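Local coordinates for ribosomal RNA small subunit methyltransferase E (Legionella pneumophila, PDB 5O95), which probably methylates the N3 position of a uridine in 16S rRNA of the small ribosomal subunit, with S-adenosyl-L-methionine as methyl donor, at residues L45-G48 with E52-A55; R8-G13 with I137-C142; G18-L23 with S56-K61; L105-I110 with C145-I150; E93-V98 with H132-I137. All coordinates share one frame; numbering follows the deposited sequence. Where two conformers were deposited one is given.

Contact 1: residues L45-G48 with E52-A55; sequences LFNG and EFTA
Phe53 has CG anti to its carbonyl carbon (chi1 -58°), which sends the ring along strand 51-61 toward the turn, where Asn47 meets it; Asn47 holds CG between its backbone N and carbonyl carbon (chi1 72°). The two side chains cross at about a right angle. Asn47 CG lies in the plane of the phenyl ring at its edge, 3.8 Å from Phe53 CE1, and the amide is turned steeply against the ring. The polar end of Asn47 is held elsewhere: OD1 accepts from the backbone N of Asp49, closing the turn on itself, and ND2 donates to the carbonyl O of Gly13. Behind the ring the strands are joined by the hydrogen-bonded pair Leu45-Phe53. Phe53 N donates to Leu45 O at 2.7 Å and Leu45 N to Phe53 O at 2.9 Å, the former bond the straighter. Leu45 O also receives a CA-H contact from Glu52 CA at 3.3 Å. On the same face of the sheet Leu45 CB packs on Phe53 CB at 4.0 Å, and Leu45 CD1 reaches toward Ala55 CB. Phe46 and Glu52, a non-hydrogen-bonded pair, point to the other face, where Glu52 OE2 forms a salt bridge with Arg77 and a hydrogen bond with Asn148. The whole is the turn end of an antiparallel beta hairpin in the N-terminal PUA-type domain of the RsmE family.

Contact 2: residues R8-G13 with I137-C142; sequences RIYQPG and IIIGAC
Tyr10 and Ile139 make the close-packed half of a strand-on-helix contact, in which edge strand 8-10 of the PUA-type sheet lies against helix 124-145 of the SPOUT methyltransferase domain. The CG2 methyl of Ile139 fits into the angle between the tyrosine stem and its ring, 3.6 Å from Tyr10 CB and 3.8 Å from Tyr10 CD2. Farther along the ring, Ile139 CD1 comes to 4.1 Å from Tyr10 CE2, so both branches of the isoleucine follow one side of the tyrosine. Tyr10 can receive them because its CG is anti to the backbone N (chi1 169°), which carries the ring onward toward Pro12; Pro12 CD lies over one ring face, offset toward the rim. This apolar pair is also the solvent side of the contact, both residues remaining partly exposed.

The other half is polar and buried, with few direct contacts between the segments: Arg8 and Cys142 meet through one hydrogen bond, the cysteine side chain itself standing off from the strand. The arginine bends at chi3 (51°) to bring its guanidinium edge to the C-terminal part of the helix. NE also donates to Glu143 O of the helix, and NH2 to Asn148 OD1 in the loop beyond it, while Phe46 makes a cation-pi contact with the group. Several partners thus fix the rotation of the guanidinium, and carbonyls near a helix C-terminus would be expected to favour its positive charge. Arg8 NH2 reaches Cys142 O at 3.1 Å with an angle of 164° at the hydrogen; the acceptor lies in the guanidinium plane, but the nitrogen stands well above the carbonyl plane.

Contact 3: residues G18-L23 with S56-K61; sequences GQLLEL and SIERVK
A leucine methyl lies against a carboxylate here, Leu20 on Glu58, and no hydrogen bond passes between the two segments. The CD1 methyl of Leu20 is 3.6 Å from Glu58 OE1 and 4.0 Å from Glu58 CD. In one of the two conformers modelled for Arg59, the CD2 methyl of Leu20 also comes to 4.1 Å from Arg59 NH2, approaching the guanidinium obliquely. Leu20 crosses each of these side chains at about a right angle. With Leu20 CG anti to its backbone N (chi1 -173°), the fork of methyls is turned toward Glu58. That two successive residues approach one leucine is consistent with a classic beta bulge in the PUA-type sheet, in which Glu58 and Arg59 both face Phe66. Strands 20-22 and 51-61 are not neighbours here; strand 64-74 runs between them, and the closest pair of CA atoms, Leu20 CA and Glu58 CA, is 8.5 Å apart. The contact therefore reaches over the intervening strand at the surface of the sheet. The polar ends are directed by that same strand. Phe66 makes a cation-pi contact with Arg59, again in the conformer described, and Arg59 as a whole is exposed. Glu58 OE2 makes a salt bridge with Arg68 NE, and Arg68 NH1 donates to Gly18 O at the start of the other segment.

Contact 4: residues L105-I110 with C145-I150; sequences LGVACI and CGRNQI
Two helix-ending turns of the SPOUT methyltransferase domain meet where Arg147, just after helix 124-145, grips the turn between helix 94-104 and strand 109-114. That turn is a Schellman motif, with Gly106 as its C-prime residue, a place whose positive phi favours glycine. Arg147 approaches end-on with two nitrogens and shares them on a single acceptor: NH1 and NH2 each donate to Val107 O at 2.8 Å. The oxygen lies close to the guanidinium plane, and both bonds are bent, near 140° at the hydrogen, as a fork on one atom requires. A bend at chi3 (78°) in an otherwise extended chain turns the guanidinium onto this carbonyl. Gly106 CA lies over one face of the group. Further partners fix the arginine: NH2 forms a salt bridge with Glu78 OE1, and NH1 donates to Ala103 O of the helix being capped. This buried charge is thus probably balanced in part by Glu78. Arg223 of the second subunit, an S-adenosyl-L-methionine-binding residue, packs on Arg147. Along the turn, Arg147 NH1 also passes 3.2 Å from the carbonyl carbon C of Gly106.

Contact 5: residues E93-V98 with H132-I137; sequences ERMEMV and HQWLNI
Trp134 is met by Met95 over one face and by Glu96 at its edge. Met95 CG sits 3.5 Å above the ring plane, offset toward the rim and 3.6 Å from Trp134 CZ2, a CH-pi contact. The chain then bends, so that Met95 SD stands above the six-membered ring at 5.2 Å from its centroid, a more distant Met-aromatic contact. The indole NE1 donates to Glu96 OE2 at 2.9 Å, with 158° at the hydrogen. Although the oxygen lies near the ring plane, NE1 meets it from well above the carboxylate plane. A fold at chi2 (69°) turns the carboxylate back to the indole. Nearer the backbone, Glu96 CG packs on Ile137 CD1 at 3.6 Å. A water donates to Glu96 OE2; its link to Gln133 OE1 is doubtful, being too short. Outside this shell Lys130 forms a salt bridge with Glu96 OE2, while Pro112 touches both Met95 and Trp134. Segments 94-98 and 132-137, of helices 94-104 and 124-145 in the SPOUT domain, run in the same general direction, 34° apart, with axes 9.8 Å from each other. With indole, water and Lys130 all directed at OE2, the carboxylate is probably kept ionised.

How the contacts relate
From the N terminus, strand 8-10 enters first, and contact 2 closes the longest loop by bringing it to helix 124-145, joining the PUA-type and methyltransferase domains. Nested within that loop, contact 3 spans strands 20-22 and 51-61, and contact 1 lies within contact 3 as the short hairpin of the same sheet. Contact 5 follows in series, pairing helices 94-104 and 124-145; it too nests inside contact 2, with Ile137 common to both. Contact 4 crosses contacts 2 and 5, tying the turn that follows helix 94-104 to the loop after helix 124-145. In that loop Asn148 reaches Arg8 and Glu52, linking contacts 1, 2 and 4 at the domain junction.

Contact 1: residues L45-G48 with E52-A55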
# COMPACT_ATOMS: atom_id res chain seq x y z
N LEU B 45 13.65 17.64 15.90
CA LEU B 45 14.28 16.37 16.22
C LEU B 45 13.32 15.56 17.07
O LEU B 45 12.48 16.10 17.78
CB LEU B 45 15.57 16.59 17.01
CG LEU B 45 16.44 17.68 16.42
CD1 LEU B 45 17.66 17.93 17.34
CD2 LEU B 45 16.88 17.35 15.00
N PHE B 46 13.42 14.23 16.97
CA PHE B 46 12.72 13.39 17.92
C PHE B 46 13.64 12.24 18.28
O PHE B 46 14.55 11.88 17.52
CB PHE B 46 11.37 12.89 17.37
CG PHE B 46 11.51 12.02 16.15
CD1 PHE B 46 11.71 12.60 14.91
CD2 PHE B 46 11.49 10.63 16.27
CE1 PHE B 46 11.86 11.80 13.77
CE2 PHE B 46 11.63 9.83 15.12
CZ PHE B 46 11.84 10.42 13.89
N ASN B 47 13.41 11.66 19.46
CA ASN B 47 14.41 10.82 20.10
C ASN B 47 14.00 9.36 20.24
O ASN B 47 14.72 8.58 20.88
CB ASN B 47 14.84 11.41 21.46
CG ASN B 47 13.77 11.28 22.53
OD1 ASN B 47 12.60 10.99 22.25
ND2 ASN B 47 14.16 11.57 23.78
N GLY B 48 12.91 8.95 19.59
CA GLY B 48 12.41 7.60 19.75
C GLY B 48 11.68 7.34 21.04
O GLY B 48 11.23 6.22 21.26
N GLU B 52 9.63 15.59 21.07
CA GLU B 52 10.00 16.40 19.91
C GLU B 52 10.79 17.61 20.39
O GLU B 52 10.38 18.27 21.35
CB GLU B 52 8.76 16.87 19.14
CG GLU B 52 8.15 15.76 18.27
CD GLU B 52 6.96 16.24 17.48
OE1 GLU B 52 6.67 17.46 17.43
OE2 GLU B 52 6.31 15.39 16.85
N PHE B 53 11.91 17.89 19.73
CA PHE B 53 12.81 18.98 20.10
C PHE B 53 12.77 20.00 18.98
O PHE B 53 13.19 19.72 17.85
CB PHE B 53 14.21 18.44 20.33
CG PHE B 53 14.27 17.38 21.39
CD1 PHE B 53 14.02 16.04 21.07
CD2 PHE B 53 14.59 17.72 22.71
CE1 PHE B 53 14.03 15.07 22.05
CE2 PHE B 53 14.61 16.75 23.70
CZ PHE B 53 14.35 15.41 23.36
N THR B 54 12.24 21.18 19.26
CA THR B 54 12.22 22.23 18.25
C THR B 54 13.60 22.85 18.21
O THR B 54 14.13 23.27 19.25
CB THR B 54 11.17 23.28 18.60
OG1 THR B 54 9.88 22.66 18.64
CG2 THR B 54 11.14 24.39 17.54
N ALA B 55 14.20 22.88 17.02
CA ALA B 55 15.60 23.26 16.91
C ALA B 55 15.78 24.13 15.68
O ALA B 55 14.94 24.18 14.78
CB ALA B 55 16.53 22.03 16.82

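Contact 2: residues R8-G13 with I137-C142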
# COMPACT_ATOMS: atom_id res chain seq x y z
N ARG B 8 11.68 16.68 9.95
CA ARG B 8 11.87 15.88 11.14
C ARG B 8 13.10 14.98 11.00
O ARG B 8 13.31 14.39 9.94
CB ARG B 8 10.66 14.97 11.40
CG ARG B 8 9.44 15.73 11.90
CD ARG B 8 8.18 14.90 11.68
NE ARG B 8 8.32 13.55 12.21
CZ ARG B 8 8.26 13.23 13.50
NH1 ARG B 8 8.06 14.18 14.45
NH2 ARG B 8 8.42 11.98 13.87
N ILE B 9 13.88 14.88 12.07
CA ILE B 9 15.14 14.13 12.07
C ILE B 9 15.22 13.34 13.37
O ILE B 9 15.11 13.92 14.46
CB ILE B 9 16.36 15.08 11.96
CG1 ILE B 9 16.33 15.92 10.68
CG2 ILE B 9 17.68 14.30 12.07
CD1 ILE B 9 16.49 15.08 9.39
N TYR B 10 15.45 12.04 13.28
CA TYR B 10 15.60 11.22 14.46
C TYR B 10 17.01 11.40 15.03
O TYR B 10 18.00 11.20 14.31
CB TYR B 10 15.45 9.75 14.06
CG TYR B 10 15.83 8.76 15.13
CD1 TYR B 10 15.11 8.64 16.31
CD2 TYR B 10 16.95 7.95 14.96
CE1 TYR B 10 15.46 7.71 17.28
CE2 TYR B 10 17.32 7.02 15.92
CZ TYR B 10 16.59 6.90 17.08
OH TYR B 10 16.96 5.98 18.02
N GLN B 11 17.09 11.77 16.31
CA GLN B 11 18.37 11.76 17.03
C GLN B 11 18.11 11.16 18.40
O GLN B 11 17.28 11.71 19.15
CB GLN B 11 18.90 13.19 17.22
CG GLN B 11 19.45 13.87 15.97
CD GLN B 11 20.76 13.27 15.52
OE1 GLN B 11 21.84 13.70 15.92
NE2 GLN B 11 20.66 12.23 14.69
N PRO B 12 18.78 10.08 18.77
CA PRO B 12 18.57 9.51 20.10
C PRO B 12 19.15 10.44 21.16
O PRO B 12 20.03 11.25 20.89
CB PRO B 12 19.35 8.19 20.05
CG PRO B 12 20.42 8.44 19.03
CD PRO B 12 19.74 9.29 17.98
N GLY B 13 18.60 10.32 22.37
CA GLY B 13 19.15 11.01 23.52
C GLY B 13 18.12 11.90 24.19
O GLY B 13 17.02 12.11 23.70
N ILE B 137 15.31 2.48 6.85
CA ILE B 137 14.05 2.77 6.17
C ILE B 137 12.94 3.04 7.18
O ILE B 137 12.11 3.94 6.99
CB ILE B 137 13.70 1.59 5.25
CG1 ILE B 137 14.65 1.61 4.08
CG2 ILE B 137 12.25 1.67 4.77
CD1 ILE B 137 14.64 0.31 3.27
N ILE B 138 12.90 2.26 8.27
CA ILE B 138 11.89 2.48 9.30
C ILE B 138 12.09 3.84 9.94
O ILE B 138 11.13 4.60 10.15
CB ILE B 138 11.95 1.35 10.33
CG1 ILE B 138 11.51 0.03 9.68
CG2 ILE B 138 11.16 1.70 11.56
CD1 ILE B 138 11.81 -1.16 10.55
N ILE B 139 13.34 4.19 10.26
CA ILE B 139 13.60 5.50 10.87
C ILE B 139 13.17 6.62 9.93
O ILE B 139 12.49 7.58 10.34
CB ILE B 139 15.08 5.63 11.25
CG1 ILE B 139 15.36 4.78 12.49
CG2 ILE B 139 15.40 7.08 11.64
CD1 ILE B 139 16.87 4.52 12.76
N GLY B 140 13.51 6.48 8.64
CA GLY B 140 13.09 7.47 7.66
C GLY B 140 11.58 7.59 7.59
O GLY B 140 11.04 8.69 7.46
N ALA B 141 10.88 6.46 7.69
CA ALA B 141 9.42 6.50 7.62
C ALA B 141 8.82 7.16 8.86
O ALA B 141 7.80 7.85 8.78
CB ALA B 141 8.87 5.08 7.42
N CYS B 142 9.46 6.98 10.02
CA CYS B 142 9.00 7.69 11.21
C CYS B 142 9.25 9.18 11.08
O CYS B 142 8.42 9.99 11.51
CB CYS B 142 9.68 7.16 12.47
SG CYS B 142 9.19 5.45 12.87

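Contact 3: residues G18-L23 with S56-K61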
# COMPACT_ATOMS: atom_id res chain seq x y z
N GLY B 18 17.89 25.17 25.08
CA GLY B 18 19.12 25.93 25.10
C GLY B 18 20.38 25.14 24.79
O GLY B 18 21.44 25.74 24.64
N GLN B 19 20.29 23.81 24.69
CA GLN B 19 21.48 23.03 24.43
C GLN B 19 21.86 23.08 22.96
O GLN B 19 21.00 23.21 22.08
CB GLN B 19 21.29 21.57 24.86
CG GLN B 19 21.34 21.42 26.39
CD GLN B 19 21.08 20.01 26.87
OE1 GLN B 19 20.78 19.11 26.09
NE2 GLN B 19 21.21 19.80 28.18
N LEU B 20 23.16 22.97 22.70
CA LEU B 20 23.69 22.85 21.35
C LEU B 20 23.95 21.38 21.07
O LEU B 20 24.57 20.68 21.88
CB LEU B 20 24.99 23.64 21.21
CG LEU B 20 25.54 23.73 19.78
CD1 LEU B 20 24.61 24.54 18.88
CD2 LEU B 20 26.94 24.33 19.79
N LEU B 21 23.45 20.90 19.93
CA LEU B 21 23.61 19.50 19.56
C LEU B 21 24.29 19.43 18.20
O LEU B 21 23.78 19.97 17.22
CB LEU B 21 22.24 18.83 19.49
CG LEU B 21 22.24 17.40 18.95
CD1 LEU B 21 23.06 16.49 19.85
CD2 LEU B 21 20.81 16.91 18.81
N GLU B 22 25.45 18.79 18.15
CA GLU B 22 26.04 18.41 16.88
C GLU B 22 25.34 17.15 16.39
O GLU B 22 25.38 16.12 17.07
CB GLU B 22 27.54 18.15 17.01
CG GLU B 22 28.17 17.79 15.68
CD GLU B 22 29.66 17.56 15.79
OE1 GLU B 22 30.20 17.73 16.89
OE2 GLU B 22 30.28 17.19 14.77
N LEU B 23 24.68 17.24 15.25
CA LEU B 23 23.96 16.08 14.77
C LEU B 23 24.92 14.93 14.56
O LEU B 23 26.11 15.13 14.28
CB LEU B 23 23.26 16.41 13.46
CG LEU B 23 22.18 17.48 13.58
CD1 LEU B 23 21.54 17.65 12.20
CD2 LEU B 23 21.14 17.10 14.61
N SER B 56 16.90 24.83 15.65
CA SER B 56 17.28 25.59 14.48
C SER B 56 18.75 25.35 14.20
O SER B 56 19.54 25.05 15.11
CB SER B 56 17.00 27.07 14.63
OG SER B 56 17.75 27.58 15.71
N ILE B 57 19.11 25.48 12.94
CA ILE B 57 20.49 25.21 12.52
C ILE B 57 21.33 26.43 12.87
O ILE B 57 21.09 27.53 12.36
CB ILE B 57 20.56 24.88 11.03
CG1 ILE B 57 19.77 23.59 10.78
CG2 ILE B 57 22.01 24.74 10.62
CD1 ILE B 57 19.92 23.03 9.37
N GLU B 58 22.29 26.24 13.77
CA GLU B 58 23.13 27.34 14.20
C GLU B 58 24.38 27.48 13.35
O GLU B 58 24.87 28.59 13.14
CB GLU B 58 23.52 27.16 15.67
CG GLU B 58 24.09 28.43 16.30
CD GLU B 58 24.14 28.35 17.81
OE1 GLU B 58 25.23 28.09 18.35
OE2 GLU B 58 23.08 28.54 18.45
N ARG B 59 24.89 26.37 12.82
CA ARG B 59 26.13 26.40 12.06
C ARG B 59 26.22 25.14 11.23
O ARG B 59 25.90 24.04 11.71
CB ARG B 59 27.33 26.51 13.02
CG ARG B 59 28.68 26.21 12.41
CD ARG B 59 29.79 26.69 13.34
NE ARG B 59 29.42 26.54 14.75
CZ ARG B 59 29.99 25.69 15.59
NH1 ARG B 59 30.98 24.91 15.19
NH2 ARG B 59 29.57 25.63 16.86
N VAL B 60 26.63 25.29 9.97
CA VAL B 60 26.89 24.18 9.07
C VAL B 60 28.35 24.28 8.65
O VAL B 60 28.71 25.17 7.87
CB VAL B 60 25.97 24.18 7.84
CG1 VAL B 60 26.32 23.02 6.92
CG2 VAL B 60 24.52 24.09 8.25
N LYS B 61 29.19 23.39 9.17
CA LYS B 61 30.61 23.34 8.84
C LYS B 61 30.85 22.05 8.06
O LYS B 61 30.98 20.97 8.66
CB LYS B 61 31.47 23.40 10.10
CG LYS B 61 32.96 23.30 9.82
CD LYS B 61 33.79 23.48 11.09
CE LYS B 61 35.27 23.31 10.79
NZ LYS B 61 36.12 23.46 12.01

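Contact 4: residues L105-I110 with C145-I150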
# COMPACT_ATOMS: atom_id res chain seq x y z
N LEU B 105 1.85 2.82 8.98
CA LEU B 105 0.61 2.28 9.52
C LEU B 105 0.70 1.97 11.00
O LEU B 105 -0.20 1.32 11.53
CB LEU B 105 0.16 1.04 8.71
CG LEU B 105 -0.82 1.31 7.59
CD1 LEU B 105 -2.13 1.88 8.17
CD2 LEU B 105 -0.25 2.30 6.61
N GLY B 106 1.76 2.43 11.67
CA GLY B 106 1.85 2.32 13.12
C GLY B 106 2.24 0.97 13.67
O GLY B 106 2.02 0.72 14.85
N VAL B 107 2.79 0.08 12.84
CA VAL B 107 3.16 -1.24 13.34
C VAL B 107 4.07 -1.06 14.55
O VAL B 107 4.89 -0.13 14.60
CB VAL B 107 3.84 -2.03 12.21
CG1 VAL B 107 5.30 -1.57 12.02
CG2 VAL B 107 3.76 -3.54 12.46
N ALA B 108 3.91 -1.93 15.55
CA ALA B 108 4.70 -1.85 16.77
C ALA B 108 6.00 -2.64 16.66
O ALA B 108 7.01 -2.23 17.24
CB ALA B 108 3.87 -2.38 17.94
N CYS B 109 5.99 -3.75 15.93
CA CYS B 109 7.11 -4.68 15.88
C CYS B 109 7.07 -5.39 14.53
O CYS B 109 5.98 -5.71 14.05
CB CYS B 109 6.96 -5.76 16.95
SG CYS B 109 8.48 -6.67 17.29
N ILE B 110 8.24 -5.64 13.96
CA ILE B 110 8.35 -6.32 12.67
C ILE B 110 9.39 -7.43 12.80
O ILE B 110 10.52 -7.15 13.21
CB ILE B 110 8.79 -5.37 11.54
CG1 ILE B 110 7.89 -4.14 11.47
CG2 ILE B 110 8.77 -6.12 10.19
CD1 ILE B 110 8.53 -2.98 10.74
N CYS B 145 6.32 10.26 8.74
CA CYS B 145 4.92 10.11 9.14
C CYS B 145 4.58 10.75 10.48
O CYS B 145 3.40 10.92 10.80
CB CYS B 145 4.52 8.62 9.09
SG CYS B 145 4.94 7.65 10.51
N GLY B 146 5.58 11.13 11.27
CA GLY B 146 5.33 11.79 12.54
C GLY B 146 5.43 10.91 13.76
O GLY B 146 5.27 11.42 14.88
N ARG B 147 5.71 9.61 13.62
CA ARG B 147 5.91 8.77 14.79
C ARG B 147 7.19 9.19 15.47
O ARG B 147 8.22 9.37 14.82
CB ARG B 147 6.09 7.31 14.38
CG ARG B 147 4.77 6.69 14.03
CD ARG B 147 5.00 5.26 13.58
NE ARG B 147 5.20 4.40 14.74
CZ ARG B 147 5.27 3.08 14.70
NH1 ARG B 147 5.11 2.45 13.53
NH2 ARG B 147 5.44 2.38 15.82
N ASN B 148 7.12 9.31 16.80
CA ASN B 148 8.28 9.69 17.60
C ASN B 148 8.84 8.54 18.40
O ASN B 148 9.69 8.74 19.29
CB ASN B 148 7.92 10.88 18.49
CG ASN B 148 7.56 12.09 17.69
OD1 ASN B 148 8.21 12.40 16.71
ND2 ASN B 148 6.51 12.80 18.10
N GLN B 149 8.45 7.32 18.02
CA GLN B 149 8.94 6.09 18.59
C GLN B 149 9.17 5.20 17.39
O GLN B 149 8.36 5.20 16.46
CB GLN B 149 7.87 5.47 19.48
CG GLN B 149 8.25 4.20 20.18
CD GLN B 149 7.21 3.75 21.21
OE1 GLN B 149 6.48 4.57 21.79
NE2 GLN B 149 7.14 2.45 21.44
N ILE B 150 10.29 4.47 17.39
CA ILE B 150 10.68 3.61 16.28
C ILE B 150 10.12 2.21 16.51
O ILE B 150 10.29 1.67 17.60
CB ILE B 150 12.21 3.52 16.17
CG1 ILE B 150 12.85 4.91 16.26
CG2 ILE B 150 12.60 2.74 14.89
CD1 ILE B 150 12.43 5.86 15.17

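Contact 5: residues E93-V98 with H132-I137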
# COMPACT_ATOMS: atom_id res chain seq x y z
N GLU B 93 12.61 -6.02 -3.98
CA GLU B 93 12.65 -5.03 -2.91
C GLU B 93 11.29 -4.87 -2.23
O GLU B 93 10.96 -3.82 -1.67
CB GLU B 93 13.21 -3.70 -3.42
CG GLU B 93 14.69 -3.76 -3.73
CD GLU B 93 15.32 -2.38 -3.86
OE1 GLU B 93 14.63 -1.44 -4.30
OE2 GLU B 93 16.51 -2.24 -3.50
N ARG B 94 10.49 -5.94 -2.24
CA ARG B 94 9.18 -5.89 -1.60
C ARG B 94 9.30 -5.64 -0.10
O ARG B 94 8.48 -4.90 0.48
CB ARG B 94 8.43 -7.19 -1.88
CG ARG B 94 8.09 -7.39 -3.35
CD ARG B 94 7.88 -8.86 -3.68
NE ARG B 94 7.40 -9.06 -5.05
CZ ARG B 94 8.18 -9.04 -6.12
NH1 ARG B 94 7.65 -9.23 -7.33
NH2 ARG B 94 9.48 -8.84 -5.99
N MET B 95 10.34 -6.19 0.54
CA MET B 95 10.46 -6.00 1.98
C MET B 95 10.73 -4.55 2.31
O MET B 95 10.23 -4.03 3.32
CB MET B 95 11.57 -6.86 2.55
CG MET B 95 11.62 -6.87 4.07
SD MET B 95 10.15 -7.59 4.84
CE MET B 95 10.79 -9.23 5.21
N GLU B 96 11.49 -3.86 1.46
CA GLU B 96 11.79 -2.46 1.74
C GLU B 96 10.51 -1.64 1.74
O GLU B 96 10.33 -0.74 2.56
CB GLU B 96 12.78 -1.93 0.70
CG GLU B 96 14.24 -2.42 0.89
CD GLU B 96 14.51 -3.91 0.64
OE1 GLU B 96 13.70 -4.61 0.01
OE2 GLU B 96 15.59 -4.38 1.07
N MET B 97 9.58 -1.96 0.85
CA MET B 97 8.29 -1.29 0.83
C MET B 97 7.50 -1.60 2.09
O MET B 97 6.92 -0.69 2.71
CB MET B 97 7.53 -1.74 -0.43
CG MET B 97 6.50 -0.77 -0.91
SD MET B 97 4.95 -1.63 -1.11
CE MET B 97 4.62 -1.99 0.59
N VAL B 98 7.50 -2.86 2.52
CA VAL B 98 6.77 -3.26 3.72
C VAL B 98 7.33 -2.56 4.95
O VAL B 98 6.57 -2.14 5.82
CB VAL B 98 6.79 -4.79 3.90
CG1 VAL B 98 6.22 -5.17 5.24
CG2 VAL B 98 6.00 -5.46 2.77
N HIS B 132 20.45 -3.52 8.70
CA HIS B 132 20.87 -2.13 8.83
C HIS B 132 20.05 -1.23 7.92
O HIS B 132 19.52 -0.19 8.34
CB HIS B 132 22.37 -2.00 8.50
CG HIS B 132 22.91 -0.61 8.67
ND1 HIS B 132 23.32 -0.13 9.89
CD2 HIS B 132 23.10 0.39 7.78
CE1 HIS B 132 23.73 1.12 9.75
NE2 HIS B 132 23.61 1.46 8.48
N GLN B 133 19.89 -1.66 6.66
CA GLN B 133 19.16 -0.86 5.68
C GLN B 133 17.69 -0.76 6.05
O GLN B 133 17.08 0.30 5.91
CB GLN B 133 19.30 -1.48 4.30
CG GLN B 133 20.72 -1.44 3.79
CD GLN B 133 20.93 -2.35 2.60
OE1 GLN B 133 19.97 -2.83 1.98
NE2 GLN B 133 22.19 -2.61 2.27
N TRP B 134 17.11 -1.87 6.53
CA TRP B 134 15.70 -1.87 6.91
C TRP B 134 15.45 -1.00 8.12
O TRP B 134 14.42 -0.30 8.19
CB TRP B 134 15.22 -3.29 7.20
CG TRP B 134 15.17 -4.15 5.99
CD1 TRP B 134 15.12 -3.74 4.69
CD2 TRP B 134 15.20 -5.58 5.97
NE1 TRP B 134 15.10 -4.83 3.85
CE2 TRP B 134 15.15 -5.97 4.61
CE3 TRP B 134 15.25 -6.56 6.96
CZ2 TRP B 134 15.16 -7.32 4.23
CZ3 TRP B 134 15.27 -7.91 6.57
CH2 TRP B 134 15.21 -8.26 5.21
N LEU B 135 16.37 -1.01 9.10
CA LEU B 135 16.22 -0.09 10.23
C LEU B 135 16.23 1.35 9.75
O LEU B 135 15.42 2.17 10.21
CB LEU B 135 17.32 -0.28 11.29
CG LEU B 135 17.23 0.72 12.45
CD1 LEU B 135 16.00 0.43 13.29
CD2 LEU B 135 18.50 0.66 13.30
N ASN B 136 17.14 1.67 8.83
CA ASN B 136 17.19 3.05 8.34
C ASN B 136 15.92 3.42 7.57
O ASN B 136 15.47 4.56 7.66
CB ASN B 136 18.49 3.33 7.59
CG ASN B 136 19.68 3.51 8.54
OD1 ASN B 136 19.49 3.80 9.73
ND2 ASN B 136 20.90 3.36 8.03
N ILE B 137 15.31 2.48 6.85
CA ILE B 137 14.05 2.77 6.17
C ILE B 137 12.94 3.04 7.18
O ILE B 137 12.11 3.94 6.99
CB ILE B 137 13.70 1.59 5.25
CG1 ILE B 137 14.65 1.61 4.08
CG2 ILE B 137 12.25 1.67 4.77
CD1 ILE B 137 14.64 0.31 3.27
O HOH W 1 17.61 -2.14 1.45